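Local coordinates for chorismate mutase (PDB 6CNZ), which catalyses, as a chorismate mutase, the rearrangement of chorismate to prephenate, a precursor of phenylalanine and tyrosine, at residues A16-V21 against A143-N148. Numbering follows the deposited sequence.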
loop_
_atom_site.group_PDB
_atom_site.type_symbol
_atom_site.label_atom_id
_atom_site.label_comp_id
_atom_site.label_asym_id
_atom_site.label_seq_id
_atom_site.Cartn_x
_atom_site.Cartn_y
_atom_site.Cartn_z
ATOM N N ALA A 16 8.275 -13.599 2.587
ATOM C CA ALA A 16 8.537 -12.716 3.722
ATOM C C ALA A 16 9.155 -11.409 3.253
ATOM O O ALA A 16 8.688 -10.318 3.612
ATOM C CB ALA A 16 9.443 -13.408 4.737
ATOM N N LEU A 17 10.194 -11.503 2.417
ATOM C CA LEU A 17 10.811 -10.312 1.847
ATOM C C LEU A 17 9.828 -9.529 0.988
ATOM O O LEU A 17 9.779 -8.298 1.061
ATOM C CB LEU A 17 12.030 -10.700 1.011
ATOM C CG LEU A 17 13.265 -11.177 1.756
ATOM C CD1 LEU A 17 14.306 -11.627 0.727
ATOM C CD2 LEU A 17 13.794 -10.054 2.606
ATOM N N THR A 18 9.063 -10.226 0.143
ATOM C CA THR A 18 8.121 -9.563 -0.752
ATOM C C THR A 18 7.101 -8.740 0.022
ATOM O O THR A 18 6.775 -7.606 -0.360
ATOM C CB THR A 18 7.411 -10.614 -1.608
ATOM O OG1 THR A 18 8.379 -11.493 -2.191
ATOM C CG2 THR A 18 6.615 -9.944 -2.718
ATOM N N ASN A 19 6.578 -9.299 1.114
ATOM C CA ASN A 19 5.615 -8.571 1.936
ATOM C C ASN A 19 6.266 -7.377 2.612
ATOM O O ASN A 19 5.661 -6.298 2.699
ATOM C CB ASN A 19 5.002 -9.514 2.964
ATOM C CG ASN A 19 3.771 -10.231 2.428
ATOM O OD1 ASN A 19 3.128 -9.757 1.493
ATOM N ND2 ASN A 19 3.417 -11.347 3.041
ATOM N N LEU A 20 7.515 -7.543 3.055
ATOM C CA LEU A 20 8.249 -6.445 3.683
ATOM C C LEU A 20 8.433 -5.276 2.715
ATOM O O LEU A 20 8.205 -4.114 3.073
ATOM C CB LEU A 20 9.613 -6.948 4.182
ATOM C CG LEU A 20 10.413 -5.960 5.029
ATOM C CD1 LEU A 20 9.621 -5.611 6.291
ATOM C CD2 LEU A 20 11.778 -6.514 5.393
ATOM N N VAL A 21 8.868 -5.567 1.484
ATOM C CA VAL A 21 9.014 -4.530 0.459
ATOM C C VAL A 21 7.691 -3.798 0.238
ATOM O O VAL A 21 7.632 -2.564 0.226
ATOM C CB VAL A 21 9.542 -5.160 -0.848
ATOM C CG1 VAL A 21 9.577 -4.135 -2.002
ATOM C CG2 VAL A 21 10.911 -5.755 -0.624
ATOM N N ALA A 143 17.301 -7.549 -3.092
ATOM C CA ALA A 143 17.441 -6.683 -4.260
ATOM C C ALA A 143 16.515 -7.120 -5.382
ATOM O O ALA A 143 15.998 -6.277 -6.128
ATOM C CB ALA A 143 18.898 -6.681 -4.733
ATOM N N ARG A 144 16.290 -8.433 -5.503
ATOM C CA ARG A 144 15.373 -8.962 -6.502
ATOM C C ARG A 144 13.925 -8.568 -6.198
ATOM O O ARG A 144 13.174 -8.208 -7.113
ATOM C CB ARG A 144 15.525 -10.483 -6.578
ATOM C CG ARG A 144 14.558 -11.184 -7.525
ATOM C CD ARG A 144 14.637 -10.576 -8.921
ATOM N NE ARG A 144 13.594 -11.064 -9.825
ATOM C CZ ARG A 144 13.666 -12.218 -10.477
ATOM N NH1 ARG A 144 12.683 -12.594 -11.283
ATOM N NH2 ARG A 144 14.726 -12.996 -10.314
ATOM N N SER A 145 13.507 -8.654 -4.927
ATOM C CA SER A 145 12.157 -8.223 -4.562
ATOM C C SER A 145 11.971 -6.735 -4.818
ATOM O O SER A 145 10.918 -6.306 -5.298
ATOM C CB SER A 145 11.865 -8.529 -3.091
ATOM O OG SER A 145 11.990 -9.910 -2.820
ATOM N N ILE A 146 12.982 -5.935 -4.492
ATOM C CA ILE A 146 12.879 -4.492 -4.683
ATOM C C ILE A 146 12.708 -4.159 -6.155
ATOM O O ILE A 146 11.855 -3.343 -6.538
ATOM C CB ILE A 146 14.110 -3.792 -4.094
ATOM C CG1 ILE A 146 14.084 -3.863 -2.556
ATOM C CG2 ILE A 146 14.167 -2.385 -4.607
ATOM C CD1 ILE A 146 15.447 -3.466 -1.921
ATOM N N ALA A 147 13.524 -4.779 -7.006
ATOM C CA ALA A 147 13.406 -4.536 -8.439
ATOM C C ALA A 147 12.069 -5.032 -8.978
ATOM O O ALA A 147 11.456 -4.372 -9.817
ATOM C CB ALA A 147 14.554 -5.212 -9.184
ATOM N N ASN A 148 11.630 -6.221 -8.552
ATOM C CA ASN A 148 10.322 -6.703 -8.980
ATOM C C ASN A 148 9.246 -5.679 -8.642
ATOM O O ASN A 148 8.404 -5.335 -9.480
ATOM C CB ASN A 148 9.999 -8.039 -8.308
ATOM C CG ASN A 148 10.695 -9.225 -8.974
ATOM O OD1 ASN A 148 11.140 -9.133 -10.125
ATOM N ND2 ASN A 148 10.785 -10.350 -8.252
#
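Ser145 meets Leu17, Thr18 and Val21 with its short side chain, two atoms that face a full turn of the other helix. Its CB touches CG2 of Val21 at 3.8 Å, while its OG lies over CB of Leu17 at 3.9 Å. That oxygen sits beside the backbone N of its own residue (chi1 -59°), which turns it back along helix 138-153 to a hydrogen bond with the carbonyl of Arg141. Thr18 answers in kind: its OG1 is hydrogen-bonded to the carbonyl of Asp14, just ahead of helix 15-29. The two hydroxyls stay 4.0 Å apart, OG1 of Thr18 to OG of Ser145, too far to bond each other, and each has a partner on its own side of the contact. A small residue suits this place, since it lets the backbones close in, with CA of Thr18 only 5.7 Å from CA of Ser145.

The chain is helical with no strands, consistent with the all-alpha AroQ (type II) class of chorismate mutases, and this contact joins its first helix, 15-29, to the late helix 138-153. The axes of segments 16-21 and 143-148 pass 9.3 Å apart at a crossing angle of -48°. Leu17 also packs on Val129 and Thr18 touches Asn19 of the second subunit, so helix 15-29 contacts helix 107-129 and the second subunit as well as helix 138-153.

Val21 presents both methyls to helix 138-153. With CG1 anti to the backbone N (chi1 174°), CG2 rests against Ser145 CB and also meets CG1 of Ile146 at 4.2 Å. Branching at CB gives valine this breadth close to the backbone without a long chain to accommodate. The Ile146 side chain crosses that of Val21 at about a right angle, and both reach Leu167, which extends the apolar patch beyond the two helices.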